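Local coordinates for ABC sugar transporter, periplasmic sugar binding protein (Legionella pneumophila subsp. pneumophila, PDB 3ROT) that probably binds a carbohydrate in the periplasm and delivers it to an ABC transporter for uptake into the cell, at residues A130-L136 / T189-L195; D4-L8 / L258-N262. One frame throughout, in Å; residues are numbered along the deposited sequence.

Contact 1: residues A130-L136 / T189-L195; sequences AKRALVL and TNIIFCL
N190 folds its amide back against the turn that leads into strand 132-136, and OD1 accepts two backbone hydrogens there. K131 N donates to N190 OD1 at 3.0 Å in the carbonyl plane, on a lone pair, while R132 N comes from farther off, tilted from that plane. A chi1 of 55°, with CG between the backbone N and the carbonyl carbon, puts the amide there; ND2 binds S129 O, so its rotation is fixed from both ends. R132 O in turn accepts from both N190 N and I191 N. The pairing that follows is parallel, as in F193 N to L134 O at 2.9 Å.

On one face A133 CB meets the F193 ring at its edge, in plane, 3.8 Å from F193 CE2, and I152 and L156 of helix 143-158 also pack on F193. On the other face L136 CD1 lies 3.8 Å from I192 CG2. The extended R132 chain passes T189, R132 CD 3.3 Å from T189 OG1, before NE bonds Y182 OH; OG1 itself bonds H186 O. Two neighbouring parallel strands with helices on both faces are characteristic of the Rossmann-like lobe of a periplasmic binding protein.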
loop_
_atom_site.group_PDB
_atom_site.type_symbol
_atom_site.label_atom_id
_atom_site.label_comp_id
_atom_site.label_asym_id
_atom_site.label_seq_id
_atom_site.Cartn_x
_atom_site.Cartn_y
_atom_site.Cartn_z
ATOM N N ALA A 130 -22.831 16.211 -14.176
ATOM C CA ALA A 130 -23.046 14.846 -13.691
ATOM C C ALA A 130 -24.122 14.063 -14.460
ATOM O O ALA A 130 -25.267 14.508 -14.574
ATOM C CB ALA A 130 -23.396 14.878 -12.198
ATOM N N LYS A 131 -23.741 12.890 -14.966
ATOM C CA LYS A 131 -24.637 12.017 -15.725
ATOM C C LYS A 131 -24.825 10.676 -15.021
ATOM O O LYS A 131 -25.949 10.212 -14.829
ATOM C CB LYS A 131 -24.064 11.738 -17.120
ATOM C CG LYS A 131 -23.863 12.956 -17.999
ATOM C CD LYS A 131 -25.191 13.523 -18.493
ATOM C CE LYS A 131 -24.964 14.691 -19.452
ATOM N NZ LYS A 131 -24.169 14.286 -20.650
ATOM N N ARG A 132 -23.707 10.057 -14.648
ATOM C CA ARG A 132 -23.721 8.760 -13.998
ATOM C C ARG A 132 -22.514 8.626 -13.060
ATOM O O ARG A 132 -21.379 8.916 -13.450
ATOM C CB ARG A 132 -23.668 7.669 -15.067
ATOM C CG ARG A 132 -23.849 6.254 -14.553
ATOM C CD ARG A 132 -23.565 5.242 -15.662
ATOM N NE ARG A 132 -24.122 3.924 -15.361
ATOM C CZ ARG A 132 -25.414 3.619 -15.456
ATOM N NH1 ARG A 132 -26.293 4.533 -15.851
ATOM N NH2 ARG A 132 -25.829 2.399 -15.151
ATOM N N ALA A 133 -22.770 8.184 -11.831
ATOM C CA ALA A 133 -21.716 8.022 -10.833
ATOM C C ALA A 133 -21.463 6.572 -10.479
ATOM O O ALA A 133 -22.376 5.745 -10.483
ATOM C CB ALA A 133 -22.064 8.787 -9.566
ATOM N N LEU A 134 -20.211 6.279 -10.152
ATOM C CA LEU A 134 -19.809 4.939 -9.764
ATOM C C LEU A 134 -19.203 5.031 -8.366
ATOM O O LEU A 134 -18.341 5.874 -8.119
ATOM C CB LEU A 134 -18.785 4.404 -10.762
ATOM C CG LEU A 134 -18.210 3.006 -10.552
ATOM C CD1 LEU A 134 -19.298 1.953 -10.749
ATOM C CD2 LEU A 134 -17.050 2.789 -11.542
ATOM N N VAL A 135 -19.678 4.189 -7.451
ATOM C CA VAL A 135 -19.182 4.172 -6.078
ATOM C C VAL A 135 -18.335 2.928 -5.867
ATOM O O VAL A 135 -18.838 1.800 -5.964
ATOM C CB VAL A 135 -20.330 4.158 -5.049
ATOM C CG1 VAL A 135 -19.756 4.072 -3.630
ATOM C CG2 VAL A 135 -21.182 5.411 -5.204
ATOM N N LEU A 136 -17.056 3.137 -5.561
ATOM C CA LEU A 136 -16.128 2.029 -5.374
ATOM C C LEU A 136 -15.962 1.640 -3.903
ATOM O O LEU A 136 -15.462 2.422 -3.101
ATOM C CB LEU A 136 -14.772 2.392 -5.983
ATOM C CG LEU A 136 -14.804 3.008 -7.393
ATOM C CD1 LEU A 136 -13.377 3.177 -7.891
ATOM C CD2 LEU A 136 -15.592 2.118 -8.353
ATOM N N THR A 189 -20.292 7.263 -17.725
ATOM C CA THR A 189 -19.978 7.444 -16.309
ATOM C C THR A 189 -18.944 8.561 -16.224
ATOM O O THR A 189 -17.856 8.430 -16.777
ATOM C CB THR A 189 -19.366 6.159 -15.699
ATOM O OG1 THR A 189 -20.258 5.051 -15.903
ATOM C CG2 THR A 189 -19.114 6.344 -14.200
ATOM N N ASN A 190 -19.279 9.655 -15.545
ATOM C CA ASN A 190 -18.352 10.780 -15.434
ATOM C C ASN A 190 -18.017 11.202 -14.010
ATOM O O ASN A 190 -17.333 12.207 -13.789
ATOM C CB ASN A 190 -18.867 11.985 -16.236
ATOM C CG ASN A 190 -20.279 12.405 -15.849
ATOM O OD1 ASN A 190 -20.932 11.776 -15.013
ATOM N ND2 ASN A 190 -20.755 13.480 -16.465
ATOM N N ILE A 191 -18.503 10.438 -13.041
ATOM C CA ILE A 191 -18.209 10.725 -11.651
ATOM C C ILE A 191 -17.857 9.450 -10.907
ATOM O O ILE A 191 -18.557 8.439 -11.012
ATOM C CB ILE A 191 -19.387 11.383 -10.917
ATOM C CG1 ILE A 191 -19.655 12.777 -11.478
ATOM C CG2 ILE A 191 -19.063 11.491 -9.435
ATOM C CD1 ILE A 191 -20.647 13.584 -10.645
ATOM N N ILE A 192 -16.757 9.501 -10.164
ATOM C CA ILE A 192 -16.339 8.358 -9.371
ATOM C C ILE A 192 -16.136 8.767 -7.919
ATOM O O ILE A 192 -15.485 9.774 -7.619
ATOM C CB ILE A 192 -15.038 7.725 -9.896
ATOM C CG1 ILE A 192 -15.248 7.191 -11.322
ATOM C CG2 ILE A 192 -14.616 6.578 -8.973
ATOM C CD1 ILE A 192 -14.028 6.519 -11.932
ATOM N N PHE A 193 -16.731 7.985 -7.027
ATOM C CA PHE A 193 -16.623 8.205 -5.593
ATOM C C PHE A 193 -15.825 7.042 -5.009
ATOM O O PHE A 193 -16.250 5.895 -5.117
ATOM C CB PHE A 193 -18.003 8.190 -4.927
ATOM C CG PHE A 193 -18.842 9.401 -5.200
ATOM C CD1 PHE A 193 -18.771 10.515 -4.363
ATOM C CD2 PHE A 193 -19.738 9.413 -6.265
ATOM C CE1 PHE A 193 -19.582 11.623 -4.581
ATOM C CE2 PHE A 193 -20.554 10.522 -6.488
ATOM C CZ PHE A 193 -20.473 11.626 -5.642
ATOM N N CYS A 194 -14.685 7.332 -4.391
ATOM C CA CYS A 194 -13.877 6.283 -3.756
ATOM C C CYS A 194 -14.158 6.360 -2.258
ATOM O O CYS A 194 -13.943 7.409 -1.642
ATOM C CB CYS A 194 -12.394 6.509 -3.997
ATOM S SG CYS A 194 -11.905 6.416 -5.725
ATOM N N LEU A 195 -14.630 5.257 -1.682
ATOM C CA LEU A 195 -14.961 5.228 -0.264
ATOM C C LEU A 195 -13.747 5.336 0.657
ATOM O O LEU A 195 -13.884 5.735 1.806
ATOM C CB LEU A 195 -15.800 3.981 0.061
ATOM C CG LEU A 195 -17.157 3.962 -0.675
ATOM C CD1 LEU A 195 -17.964 2.735 -0.291
ATOM C CD2 LEU A 195 -17.932 5.226 -0.339
#

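Contact 2: residues D4-L8 / L258-N262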
loop_
_atom_site.group_PDB
_atom_site.type_symbol
_atom_site.label_atom_id
_atom_site.label_comp_id
_atom_site.label_asym_id
_atom_site.label_seq_id
_atom_site.Cartn_x
_atom_site.Cartn_y
_atom_site.Cartn_z
ATOM N N ASP A 4 1.282 3.583 32.733
ATOM C CA ASP A 4 0.020 2.921 32.457
ATOM C C ASP A 4 0.036 2.376 31.023
ATOM O O ASP A 4 0.612 2.986 30.117
ATOM C CB ASP A 4 -1.160 3.883 32.639
ATOM C CG ASP A 4 -1.486 4.127 34.107
ATOM O OD1 ASP A 4 -2.522 4.767 34.374
ATOM O OD2 ASP A 4 -0.702 3.669 34.989
ATOM N N LYS A 5 -0.589 1.220 30.820
ATOM C CA LYS A 5 -0.634 0.593 29.498
ATOM C C LYS A 5 -1.932 0.840 28.733
ATOM O O LYS A 5 -3.030 0.648 29.256
ATOM C CB LYS A 5 -0.399 -0.914 29.630
ATOM C CG LYS A 5 -0.384 -1.628 28.299
ATOM C CD LYS A 5 0.628 -0.996 27.340
ATOM C CE LYS A 5 0.758 -1.794 26.052
ATOM N NZ LYS A 5 1.122 -3.206 26.343
ATOM N N TYR A 6 -1.788 1.255 27.481
ATOM C CA TYR A 6 -2.938 1.519 26.626
ATOM C C TYR A 6 -2.796 0.792 25.294
ATOM O O TYR A 6 -1.685 0.504 24.846
ATOM C CB TYR A 6 -3.083 3.026 26.377
ATOM C CG TYR A 6 -3.436 3.812 27.618
ATOM C CD1 TYR A 6 -4.766 3.956 28.030
ATOM C CD2 TYR A 6 -2.435 4.379 28.407
ATOM C CE1 TYR A 6 -5.082 4.645 29.195
ATOM C CE2 TYR A 6 -2.743 5.062 29.571
ATOM C CZ TYR A 6 -4.064 5.193 29.963
ATOM O OH TYR A 6 -4.365 5.867 31.129
ATOM N N TYR A 7 -3.932 0.506 24.665
ATOM C CA TYR A 7 -3.951 -0.191 23.380
ATOM C C TYR A 7 -4.767 0.562 22.334
ATOM O O TYR A 7 -5.802 1.153 22.648
ATOM C CB TYR A 7 -4.569 -1.584 23.527
ATOM C CG TYR A 7 -3.696 -2.618 24.206
ATOM C CD1 TYR A 7 -2.709 -3.299 23.497
ATOM C CD2 TYR A 7 -3.885 -2.940 25.546
ATOM C CE1 TYR A 7 -1.936 -4.284 24.109
ATOM C CE2 TYR A 7 -3.114 -3.922 26.169
ATOM C CZ TYR A 7 -2.148 -4.589 25.443
ATOM O OH TYR A 7 -1.406 -5.580 26.043
ATOM N N LEU A 8 -4.284 0.538 21.098
ATOM C CA LEU A 8 -4.990 1.140 19.975
ATOM C C LEU A 8 -5.126 -0.025 19.002
ATOM O O LEU A 8 -4.139 -0.506 18.450
ATOM C CB LEU A 8 -4.191 2.290 19.342
ATOM C CG LEU A 8 -4.721 2.831 17.999
ATOM C CD1 LEU A 8 -6.225 3.093 18.080
ATOM C CD2 LEU A 8 -3.977 4.112 17.624
ATOM N N LEU A 258 -8.583 8.742 27.208
ATOM C CA LEU A 258 -8.429 7.529 27.990
ATOM C C LEU A 258 -7.565 7.822 29.203
ATOM O O LEU A 258 -7.854 7.346 30.297
ATOM C CB LEU A 258 -7.797 6.408 27.149
ATOM C CG LEU A 258 -8.722 5.660 26.182
ATOM C CD1 LEU A 258 -7.909 4.694 25.338
ATOM C CD2 LEU A 258 -9.796 4.917 26.969
ATOM N N VAL A 259 -6.520 8.624 29.008
ATOM C CA VAL A 259 -5.608 8.977 30.090
ATOM C C VAL A 259 -6.244 9.926 31.105
ATOM O O VAL A 259 -6.168 9.678 32.308
ATOM C CB VAL A 259 -4.307 9.617 29.544
ATOM C CG1 VAL A 259 -3.427 10.104 30.704
ATOM C CG2 VAL A 259 -3.547 8.605 28.696
ATOM N N LEU A 260 -6.870 11.001 30.623
ATOM C CA LEU A 260 -7.523 11.970 31.502
ATOM C C LEU A 260 -8.553 11.255 32.366
ATOM O O LEU A 260 -8.817 11.636 33.503
ATOM C CB LEU A 260 -8.219 13.066 30.683
ATOM C CG LEU A 260 -7.335 14.055 29.909
ATOM C CD1 LEU A 260 -8.209 14.965 29.044
ATOM C CD2 LEU A 260 -6.508 14.874 30.879
HETATM N N MSE A 261 -9.133 10.207 31.803
HETATM C CA MSE A 261 -10.135 9.430 32.499
HETATM C C MSE A 261 -9.517 8.686 33.688
HETATM O O MSE A 261 -10.074 8.685 34.783
HETATM C CB MSE A 261 -10.773 8.446 31.522
HETATM C CG MSE A 261 -11.831 7.572 32.130
HETATM SE SE MSE A 261 -12.473 6.259 30.863
HETATM C CE MSE A 261 -14.199 5.964 31.693
ATOM N N ASN A 262 -8.361 8.068 33.472
ATOM C CA ASN A 262 -7.695 7.330 34.538
ATOM C C ASN A 262 -7.020 8.222 35.578
ATOM O O ASN A 262 -7.094 7.945 36.770
ATOM C CB ASN A 262 -6.662 6.361 33.953
ATOM C CG ASN A 262 -7.305 5.233 33.162
ATOM O OD1 ASN A 262 -8.236 4.578 33.637
ATOM N ND2 ASN A 262 -6.806 4.993 31.960
#
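The Y6 ring meets helix 258-262 with its hydroxyl end, N262 ND2 at the edge near the ring plane; L258 CB and V259 CG2 come in obliquely. Planes of ring and amide are 37° apart, so the two flat groups are neither stacked nor perpendicular. This is strand-to-helix packing in the α/β lobe of a periplasmic binding protein that contains the N-terminus, where helix 247-264, from late in the chain, lies against one side of the parallel sheet. Strand 5-8 and the helix segment run roughly antiparallel, with their axes 10.7 Å apart, a gap bridged on the strand side mainly by Y6.

Y6 CG is anti to the carbonyl carbon (chi1 -66°), which sends the ring out from the strand toward the helix. The L258 side chain runs antiparallel alongside the ring, with L258 CB 3.8 Å from Y6 CE1. That of V259 lies across it, and the CG2 branch, beside the backbone N, brings V259 CG2 to 3.7 Å from Y6 CZ; V259 also touches L32 of helix 16-32.

N262 faces the tyrosine head-on from the helix, one helical turn after L258. Its ND2 also donates to S63 O, so a single amide nitrogen links the helix both to the tyrosine and to the loop before strand 64-67. The bond across the contact runs from N262 ND2 to Y6 OH at 2.7 Å, with an N-H...O angle of 155° and the hydroxyl oxygen close to the amide plane.

In the fold
Contacts 1 and 2 belong to the two separate lobes of the binding protein, on opposite sides of the chain's centre. Their centres are 41 Å apart and their nearest atoms about 18 Å apart. Contact 1 joins neighbouring strands of the five-stranded sheet; contact 2 packs a helix against the six-stranded sheet of the other lobe. Along the chain, 130-136 and 189-195 are nested within the loop closed by 4-8 and 258-262, as expected where the chain crosses between lobes more than once and helix 247-264 returns to the lobe where the chain began. In this family sugar typically binds in the cleft between the lobes.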